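Local coordinates for Acarbose/maltose binding protein GacH (Streptomyces glaucescens, PDB 3K01) that binds acarbose and an acarbose homologue as the solute receptor of an ABC transporter, and probably maltose as well, at residues Ser117-Gln122 / Ala135-Ile140; Gln327-Leu332 / Ala348-Val353; Ser340-Pro345 / Phe355-Val360. All coordinates share one frame; numbering follows the deposited sequence. Where two conformers were deposited one is given.

Contact 1 of 3, residues Ser117-Gln122 / Ala135-Ile140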
loop_
_atom_site.group_PDB
_atom_site.type_symbol
_atom_site.label_atom_id
_atom_site.label_comp_id
_atom_site.label_asym_id
_atom_site.label_seq_id
_atom_site.Cartn_x
_atom_site.Cartn_y
_atom_site.Cartn_z
ATOM N N SER A 117 -20.365 0.091 -5.686
ATOM C CA SER A 117 -19.903 -1.305 -5.678
ATOM C C SER A 117 -18.794 -1.585 -6.656
ATOM O O SER A 117 -18.283 -2.689 -6.762
ATOM C CB SER A 117 -21.033 -2.248 -5.938
ATOM O OG SER A 117 -20.666 -3.524 -5.446
ATOM N N ASP A 118 -18.466 -0.563 -7.407
ATOM C CA ASP A 118 -17.442 -0.586 -8.392
ATOM C C ASP A 118 -16.049 -0.762 -7.745
ATOM O O ASP A 118 -15.143 -1.233 -8.367
ATOM C CB ASP A 118 -17.531 0.766 -9.136
ATOM C CG ASP A 118 -16.824 0.788 -10.470
ATOM O OD1 ASP A 118 -16.546 -0.216 -11.093
ATOM O OD2 ASP A 118 -16.583 1.894 -10.938
ATOM N N HIS A 119 -15.862 -0.369 -6.495
ATOM C CA HIS A 119 -14.488 -0.383 -5.963
ATOM C C HIS A 119 -14.004 -1.781 -5.610
ATOM O O HIS A 119 -14.777 -2.629 -5.153
ATOM C CB HIS A 119 -14.359 0.527 -4.754
ATOM C CG HIS A 119 -14.617 1.959 -5.067
ATOM N ND1 HIS A 119 -13.678 2.772 -5.659
ATOM C CD2 HIS A 119 -15.725 2.717 -4.906
ATOM C CE1 HIS A 119 -14.181 3.981 -5.819
ATOM N NE2 HIS A 119 -15.433 3.965 -5.390
ATOM N N LEU A 120 -12.713 -2.016 -5.820
ATOM C CA LEU A 120 -12.068 -3.227 -5.324
ATOM C C LEU A 120 -12.411 -3.418 -3.852
ATOM O O LEU A 120 -12.443 -2.462 -3.089
ATOM C CB LEU A 120 -10.557 -3.117 -5.500
ATOM C CG LEU A 120 -10.058 -3.156 -6.952
ATOM C CD1 LEU A 120 -8.594 -2.703 -7.007
ATOM C CD2 LEU A 120 -10.218 -4.540 -7.599
ATOM N N PRO A 121 -12.649 -4.674 -3.430
ATOM C CA PRO A 121 -13.181 -4.866 -2.065
ATOM C C PRO A 121 -12.225 -4.354 -0.976
ATOM O O PRO A 121 -12.651 -3.763 0.024
ATOM C CB PRO A 121 -13.391 -6.387 -1.982
ATOM C CG PRO A 121 -12.454 -6.943 -3.006
ATOM C CD PRO A 121 -12.505 -5.948 -4.153
ATOM N N GLN A 122 -10.923 -4.531 -1.177
ATOM C CA GLN A 122 -9.977 -4.061 -0.185
ATOM C C GLN A 122 -10.001 -2.533 -0.072
ATOM O O GLN A 122 -9.879 -1.975 1.003
ATOM C CB GLN A 122 -8.540 -4.505 -0.514
ATOM C CG GLN A 122 -8.358 -6.012 -0.593
ATOM C CD GLN A 122 -8.530 -6.528 -2.015
ATOM O OE1 GLN A 122 -9.228 -5.921 -2.843
ATOM N NE2 GLN A 122 -7.883 -7.655 -2.313
ATOM N N ALA A 135 -14.453 7.720 4.153
ATOM C CA ALA A 135 -13.656 8.095 2.985
ATOM C C ALA A 135 -14.275 7.494 1.754
ATOM O O ALA A 135 -15.167 6.652 1.848
ATOM C CB ALA A 135 -12.177 7.621 3.137
ATOM N N VAL A 136 -13.754 7.909 0.604
ATOM C CA VAL A 136 -13.995 7.234 -0.673
ATOM C C VAL A 136 -12.622 6.841 -1.266
ATOM O O VAL A 136 -11.639 7.552 -1.093
ATOM C CB VAL A 136 -14.788 8.093 -1.692
ATOM C CG1 VAL A 136 -16.210 8.318 -1.170
ATOM C CG2 VAL A 136 -14.101 9.439 -1.958
ATOM N N PRO A 137 -12.558 5.708 -1.971
ATOM C CA PRO A 137 -11.245 5.256 -2.484
ATOM C C PRO A 137 -10.759 6.064 -3.658
ATOM O O PRO A 137 -11.549 6.557 -4.477
ATOM C CB PRO A 137 -11.524 3.809 -2.927
ATOM C CG PRO A 137 -12.815 3.422 -2.226
ATOM C CD PRO A 137 -13.599 4.716 -2.263
ATOM N N GLN A 138 -9.442 6.164 -3.777
ATOM C CA GLN A 138 -8.824 6.909 -4.874
ATOM C C GLN A 138 -7.832 6.033 -5.659
ATOM O O GLN A 138 -8.083 5.728 -6.833
ATOM C CB GLN A 138 -8.161 8.172 -4.367
ATOM C CG GLN A 138 -7.685 9.075 -5.482
ATOM C CD GLN A 138 -6.750 10.123 -4.984
ATOM O OE1 GLN A 138 -5.787 9.801 -4.281
ATOM N NE2 GLN A 138 -7.016 11.410 -5.306
ATOM N N VAL A 139 -6.738 5.599 -5.022
ATOM C CA VAL A 139 -5.774 4.724 -5.710
ATOM C C VAL A 139 -5.341 3.613 -4.760
ATOM O O VAL A 139 -5.427 3.741 -3.527
ATOM C CB VAL A 139 -4.522 5.494 -6.211
ATOM C CG1 VAL A 139 -4.876 6.518 -7.301
ATOM C CG2 VAL A 139 -3.823 6.166 -5.091
ATOM N N ILE A 140 -4.870 2.514 -5.338
ATOM C CA ILE A 140 -4.379 1.360 -4.561
ATOM C C ILE A 140 -2.968 1.000 -4.996
ATOM O O ILE A 140 -2.592 1.238 -6.137
ATOM C CB ILE A 140 -5.336 0.132 -4.747
ATOM C CG1 ILE A 140 -4.951 -1.084 -3.865
ATOM C CG2 ILE A 140 -5.471 -0.266 -6.225
ATOM C CD1 ILE A 140 -6.125 -2.020 -3.607
#
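Pro137 lays its ring over one face of the imidazole of His119, and this is where the two segments are most closely packed. Pro137 CD sits almost above the middle of the His119 ring, 3.7 Å from its centroid and 11° off the ring normal, a CH-pi contact. Pro137 CG lies 3.6 Å from His119 ND1. With CG of His119 anti to the carbonyl carbon (chi1 -63°), the imidazole reaches across toward strand 132-148. Proline suits the spot because its compact, rigid ring presents C-H groups, those next to the nitrogen slightly polarised.

Further along, the contact is looser. CD1 of Leu120, the N-cap residue of helix 121-125, approaches CG2 of Ile140 at 4.0 Å, the two side chains crossing at about a right angle; branched aliphatic chains suit this buried place. Beyond them Gln122 is partly exposed and turns its NE2 to the carbonyl of Ala363. In the solute-binding protein fold this pairing seats the start of a short helix against a strand of the large mixed sheet. ND1 of His119 is hydrogen-bonded to Thr337 OG1 while the pi face receives the proline C-H groups, so dispersion with a weak electrostatic part probably dominates.

Contact 2 of 3, residues Gln327-Leu332 / Ala348-Val353; sequences QTTEKL and ADNEMV
Thr329 and Asn350 meet where helix 322-332 runs past the start of helix 351-360. From the beta carbon outward, Asn350 lies first against the threonine methyl, its CB 3.9 Å from Thr329 CG2. Asn350 CG comes nearer still, 3.7 Å from Thr329 CG2, so the methyl rests on the root of the amide. At the tip the two branches part. Asn350 ND2 stands 3.4 Å from Thr329 O, but the angle is too poor for a hydrogen bond, and this nitrogen is instead hydrogen-bonded to Ser333 OG. OD1 turns back to its own backbone: Asn350 is the N-cap of helix 351-360, and its oxygen accepts from Val353 N at 3.2 Å, in the carbonyl plane and on a lone pair. A second, weak bond comes from Met352 N. Asparagine suits an N-cap because its short side chain can return an acceptor to the amides of the first turn.

Thr329 divides its own branches in a similar way. Thr329 OG1 is hydrogen-bonded to Leu334 O, just past the end of its helix, which leaves the methyl to do the packing. With CG2 anti to the backbone N, that methyl of Thr329 points across to the other helix and also meets Val353 CG2 at 4.0 Å.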
loop_
_atom_site.group_PDB
_atom_site.type_symbol
_atom_site.label_atom_id
_atom_site.label_comp_id
_atom_site.label_asym_id
_atom_site.label_seq_id
_atom_site.Cartn_x
_atom_site.Cartn_y
_atom_site.Cartn_z
ATOM N N GLN A 327 -8.440 9.274 -15.910
ATOM C CA GLN A 327 -7.467 10.322 -16.243
ATOM C C GLN A 327 -6.192 10.207 -15.405
ATOM O O GLN A 327 -5.092 10.446 -15.902
ATOM C CB GLN A 327 -8.088 11.686 -16.037
ATOM C CG GLN A 327 -9.229 12.020 -16.975
ATOM C CD GLN A 327 -9.866 13.332 -16.614
ATOM O OE1 GLN A 327 -10.564 13.449 -15.596
ATOM N NE2 GLN A 327 -9.619 14.343 -17.433
ATOM N N THR A 328 -6.335 9.837 -14.128
ATOM C CA THR A 328 -5.196 9.700 -13.243
ATOM C C THR A 328 -4.269 8.598 -13.766
ATOM O O THR A 328 -3.047 8.787 -13.804
ATOM C CB THR A 328 -5.668 9.384 -11.838
ATOM O OG1 THR A 328 -6.524 10.455 -11.366
ATOM C CG2 THR A 328 -4.509 9.261 -10.919
ATOM N N THR A 329 -4.818 7.456 -14.157
ATOM C CA THR A 329 -3.961 6.408 -14.715
ATOM C C THR A 329 -3.293 6.865 -16.013
ATOM O O THR A 329 -2.086 6.647 -16.198
ATOM C CB THR A 329 -4.739 5.108 -14.933
ATOM O OG1 THR A 329 -5.286 4.685 -13.668
ATOM C CG2 THR A 329 -3.838 4.015 -15.513
ATOM N N GLU A 330 -4.063 7.486 -16.903
ATOM C CA GLU A 330 -3.518 7.869 -18.203
ATOM C C GLU A 330 -2.374 8.846 -18.040
ATOM O O GLU A 330 -1.392 8.784 -18.779
ATOM C CB GLU A 330 -4.618 8.465 -19.091
ATOM C CG GLU A 330 -5.643 7.429 -19.541
ATOM C CD GLU A 330 -6.881 8.051 -20.164
ATOM O OE1 GLU A 330 -7.146 9.245 -19.880
ATOM O OE2 GLU A 330 -7.610 7.330 -20.884
ATOM N N LYS A 331 -2.481 9.750 -17.084
ATOM C CA LYS A 331 -1.489 10.808 -16.903
ATOM C C LYS A 331 -0.364 10.447 -15.944
ATOM O O LYS A 331 0.770 10.904 -16.123
ATOM C CB LYS A 331 -2.161 12.113 -16.447
ATOM C CG LYS A 331 -3.171 12.667 -17.451
ATOM C CD LYS A 331 -4.000 13.821 -16.892
ATOM C CE LYS A 331 -5.034 14.314 -17.892
ATOM N NZ LYS A 331 -5.245 15.785 -17.719
ATOM N N LEU A 332 -0.663 9.641 -14.923
ATOM C CA LEU A 332 0.267 9.405 -13.823
ATOM C C LEU A 332 0.580 7.941 -13.567
ATOM O O LEU A 332 1.430 7.653 -12.745
ATOM C CB LEU A 332 -0.299 10.005 -12.526
ATOM C CG LEU A 332 -0.610 11.505 -12.566
ATOM C CD1 LEU A 332 -1.193 11.930 -11.226
ATOM C CD2 LEU A 332 0.679 12.305 -12.902
ATOM N N ALA A 348 -6.126 -0.651 -19.311
ATOM C CA ALA A 348 -5.711 -2.041 -19.413
ATOM C C ALA A 348 -4.331 -2.193 -20.015
ATOM O O ALA A 348 -3.609 -3.139 -19.663
ATOM C CB ALA A 348 -6.702 -2.790 -20.250
ATOM N N ASP A 349 -3.945 -1.304 -20.927
ATOM C CA ASP A 349 -2.614 -1.395 -21.526
ATOM C C ASP A 349 -1.574 -0.464 -20.913
ATOM O O ASP A 349 -0.474 -0.331 -21.426
ATOM C CB ASP A 349 -2.663 -1.294 -23.060
ATOM C CG ASP A 349 -3.038 0.070 -23.543
ATOM O OD1 ASP A 349 -3.102 1.026 -22.749
ATOM O OD2 ASP A 349 -3.287 0.190 -24.780
ATOM N N ASN A 350 -1.923 0.176 -19.802
ATOM C CA ASN A 350 -0.966 1.027 -19.098
ATOM C C ASN A 350 0.172 0.177 -18.521
ATOM O O ASN A 350 -0.076 -0.885 -17.961
ATOM C CB ASN A 350 -1.702 1.831 -18.011
ATOM C CG ASN A 350 -0.770 2.638 -17.157
ATOM O OD1 ASN A 350 -0.199 2.108 -16.182
ATOM N ND2 ASN A 350 -0.561 3.892 -17.512
ATOM N N GLU A 351 1.409 0.655 -18.637
ATOM C CA GLU A 351 2.566 -0.143 -18.176
ATOM C C GLU A 351 2.431 -0.599 -16.706
ATOM O O GLU A 351 2.698 -1.754 -16.361
ATOM C CB GLU A 351 3.886 0.635 -18.368
ATOM C CG GLU A 351 5.107 -0.210 -17.901
ATOM C CD GLU A 351 6.503 0.382 -18.133
ATOM O OE1 GLU A 351 6.858 1.358 -17.459
ATOM O OE2 GLU A 351 7.271 -0.199 -18.949
ATOM N N MET A 352 2.007 0.314 -15.852
ATOM C CA MET A 352 1.919 -0.012 -14.429
ATOM C C MET A 352 0.761 -0.960 -14.113
ATOM O O MET A 352 0.880 -1.846 -13.262
ATOM C CB MET A 352 1.819 1.271 -13.623
ATOM C CG MET A 352 2.125 1.067 -12.170
ATOM S SD MET A 352 3.896 0.770 -11.882
ATOM C CE MET A 352 4.604 2.414 -11.960
ATOM N N VAL A 353 -0.362 -0.795 -14.820
ATOM C CA VAL A 353 -1.491 -1.688 -14.663
ATOM C C VAL A 353 -1.085 -3.097 -15.112
ATOM O O VAL A 353 -1.388 -4.093 -14.459
ATOM C CB VAL A 353 -2.676 -1.166 -15.477
ATOM C CG1 VAL A 353 -3.755 -2.200 -15.542
ATOM C CG2 VAL A 353 -3.192 0.114 -14.858
#

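Contact 3 of 3, residues Ser340-Pro345 / Phe355-Val360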
loop_
_atom_site.group_PDB
_atom_site.type_symbol
_atom_site.label_atom_id
_atom_site.label_comp_id
_atom_site.label_asym_id
_atom_site.label_seq_id
_atom_site.Cartn_x
_atom_site.Cartn_y
_atom_site.Cartn_z
ATOM N N SER A 340 -14.361 -1.008 -12.979
ATOM C CA SER A 340 -14.755 -0.593 -14.328
ATOM C C SER A 340 -13.622 0.090 -15.061
ATOM O O SER A 340 -13.504 -0.035 -16.298
ATOM C CB SER A 340 -15.971 0.343 -14.293
ATOM O OG SER A 340 -15.679 1.597 -13.671
ATOM N N VAL A 341 -12.778 0.822 -14.326
ATOM C CA VAL A 341 -11.752 1.621 -14.976
ATOM C C VAL A 341 -10.671 0.730 -15.597
ATOM O O VAL A 341 -10.084 1.072 -16.616
ATOM C CB VAL A 341 -11.163 2.639 -13.978
ATOM C CG1 VAL A 341 -10.014 3.425 -14.578
ATOM C CG2 VAL A 341 -12.270 3.611 -13.539
ATOM N N TYR A 342 -10.446 -0.449 -15.018
ATOM C CA TYR A 342 -9.483 -1.403 -15.580
ATOM C C TYR A 342 -9.897 -1.939 -16.940
ATOM O O TYR A 342 -9.064 -2.478 -17.657
ATOM C CB TYR A 342 -9.238 -2.573 -14.601
ATOM C CG TYR A 342 -8.389 -2.171 -13.413
ATOM C CD1 TYR A 342 -7.005 -2.181 -13.500
ATOM C CD2 TYR A 342 -8.975 -1.778 -12.212
ATOM C CE1 TYR A 342 -6.218 -1.798 -12.412
ATOM C CE2 TYR A 342 -8.215 -1.427 -11.119
ATOM C CZ TYR A 342 -6.832 -1.432 -11.222
ATOM O OH TYR A 342 -6.044 -1.068 -10.163
ATOM N N GLU A 343 -11.184 -1.811 -17.284
ATOM C CA GLU A 343 -11.655 -2.233 -18.603
ATOM C C GLU A 343 -11.503 -1.189 -19.697
ATOM O O GLU A 343 -11.723 -1.470 -20.870
ATOM C CB GLU A 343 -13.108 -2.690 -18.527
ATOM C CG GLU A 343 -13.276 -3.987 -17.792
ATOM C CD GLU A 343 -14.708 -4.459 -17.757
ATOM O OE1 GLU A 343 -15.606 -3.721 -18.237
ATOM O OE2 GLU A 343 -14.940 -5.561 -17.235
ATOM N N VAL A 344 -11.125 0.028 -19.329
ATOM C CA VAL A 344 -10.884 1.067 -20.317
ATOM C C VAL A 344 -9.594 0.717 -21.059
ATOM O O VAL A 344 -8.582 0.403 -20.427
ATOM C CB VAL A 344 -10.749 2.429 -19.636
ATOM C CG1 VAL A 344 -10.416 3.508 -20.635
ATOM C CG2 VAL A 344 -12.046 2.785 -18.877
ATOM N N PRO A 345 -9.625 0.686 -22.398
ATOM C CA PRO A 345 -8.452 0.189 -23.116
ATOM C C PRO A 345 -7.128 0.863 -22.739
ATOM O O PRO A 345 -6.106 0.173 -22.619
ATOM C CB PRO A 345 -8.813 0.425 -24.587
ATOM C CG PRO A 345 -10.312 0.216 -24.574
ATOM C CD PRO A 345 -10.769 0.912 -23.303
ATOM N N PHE A 355 1.954 -4.361 -15.128
ATOM C CA PHE A 355 2.867 -4.923 -14.132
ATOM C C PHE A 355 2.163 -5.359 -12.860
ATOM O O PHE A 355 2.515 -6.411 -12.316
ATOM C CB PHE A 355 3.946 -3.929 -13.721
ATOM C CG PHE A 355 5.106 -3.782 -14.677
ATOM C CD1 PHE A 355 5.743 -4.898 -15.213
ATOM C CD2 PHE A 355 5.625 -2.521 -14.948
ATOM C CE1 PHE A 355 6.858 -4.749 -16.044
ATOM C CE2 PHE A 355 6.749 -2.371 -15.806
ATOM C CZ PHE A 355 7.348 -3.489 -16.321
ATOM N N PHE A 356 1.197 -4.568 -12.370
ATOM C CA PHE A 356 0.711 -4.705 -10.986
ATOM C C PHE A 356 -0.660 -5.229 -10.737
ATOM O O PHE A 356 -0.975 -5.565 -9.604
ATOM C CB PHE A 356 0.864 -3.394 -10.203
ATOM C CG PHE A 356 2.268 -3.164 -9.759
ATOM C CD1 PHE A 356 2.741 -3.651 -8.547
ATOM C CD2 PHE A 356 3.142 -2.526 -10.608
ATOM C CE1 PHE A 356 4.101 -3.457 -8.200
ATOM C CE2 PHE A 356 4.464 -2.330 -10.250
ATOM C CZ PHE A 356 4.921 -2.809 -9.048
ATOM N N LYS A 357 -1.523 -5.286 -11.745
ATOM C CA LYS A 357 -2.870 -5.718 -11.424
ATOM C C LYS A 357 -2.949 -7.131 -10.812
ATOM O O LYS A 357 -3.672 -7.319 -9.828
ATOM C CB LYS A 357 -3.848 -5.496 -12.572
ATOM C CG LYS A 357 -5.335 -5.748 -12.192
ATOM C CD LYS A 357 -5.760 -5.064 -10.874
ATOM C CE LYS A 357 -7.270 -4.918 -10.722
ATOM N NZ LYS A 357 -8.004 -6.163 -10.848
ATOM N N PRO A 358 -2.213 -8.123 -11.353
ATOM C CA PRO A 358 -2.274 -9.413 -10.670
ATOM C C PRO A 358 -1.812 -9.351 -9.209
ATOM O O PRO A 358 -2.389 -10.005 -8.339
ATOM C CB PRO A 358 -1.353 -10.301 -11.531
ATOM C CG PRO A 358 -1.463 -9.673 -12.917
ATOM C CD PRO A 358 -1.456 -8.195 -12.627
ATOM N N ALA A 359 -0.802 -8.529 -8.926
ATOM C CA ALA A 359 -0.364 -8.339 -7.535
ATOM C C ALA A 359 -1.452 -7.671 -6.688
ATOM O O ALA A 359 -1.722 -8.068 -5.549
ATOM C CB ALA A 359 0.915 -7.513 -7.517
ATOM N N VAL A 360 -2.108 -6.662 -7.252
ATOM C CA VAL A 360 -3.213 -5.987 -6.553
ATOM C C VAL A 360 -4.337 -6.978 -6.202
ATOM O O VAL A 360 -4.972 -6.855 -5.150
ATOM C CB VAL A 360 -3.725 -4.798 -7.388
ATOM C CG1 VAL A 360 -5.091 -4.278 -6.898
ATOM C CG2 VAL A 360 -2.717 -3.675 -7.350
#
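Lys357 draws its aliphatic chain over one face of the Tyr342 ring, with CE above the ring centre, 3.5 Å from the centroid and 10° off the normal. The ammonium group continues outward above the same face, NZ of Lys357 lying 4.6 Å from the centroid of Tyr342, which makes this a cation-pi pair as well as a CH-pi one. It joins the loop between helices 322-332 and 345-348 to the kinked helix 351-360 of the solute-binding protein fold.

The bends in the lysine explain the fit. It leaves the helix with CG anti to the backbone N, then folds at chi2 (48°) and again at chi4. Lys357 CD therefore passes over the side of the ring, 3.6 Å from Tyr342 CE1, before CE reaches the centre and the chain lifts NZ away from the plane. Lysine suits this place because its methylenes can cover an aromatic face while the charge remains available for another partner; here that partner is Asp361, whose OD1 forms a salt bridge with NZ. The carboxylate probably tempers the pull of the charge on the ring. Tyrosine, in turn, offers a broad face to the lysine and a hydroxyl at its far end, where OH hydrogen-bonds to Pro336 O and helps fix the ring in position. The closest approach between the two segments is from Lys357 CE to Tyr342 CZ, 3.5 Å.

How the contacts relate
Contacts 1 and 2 are largely buried, whereas contact 3 lies at the surface between partly exposed residues. Contact 1 involves the large mixed sheet; contacts 2 and 3 share helix 351-360, using its capped start and a later turn, and their centres are about 9 Å apart. Tyr342 connects them, its CD1 packing 3.8 Å from Val353 CG1. Contact 1 reaches contact 3 through Leu120 CD1, 3.8 Å from Val360 CG1, and through a probable hydrogen bond between Asp118 and Ser340; it does not touch contact 2. The chemistry follows position: apolar and CH-pi contact where the segments are buried, and a cation-pi pair backed by a salt bridge at the surface.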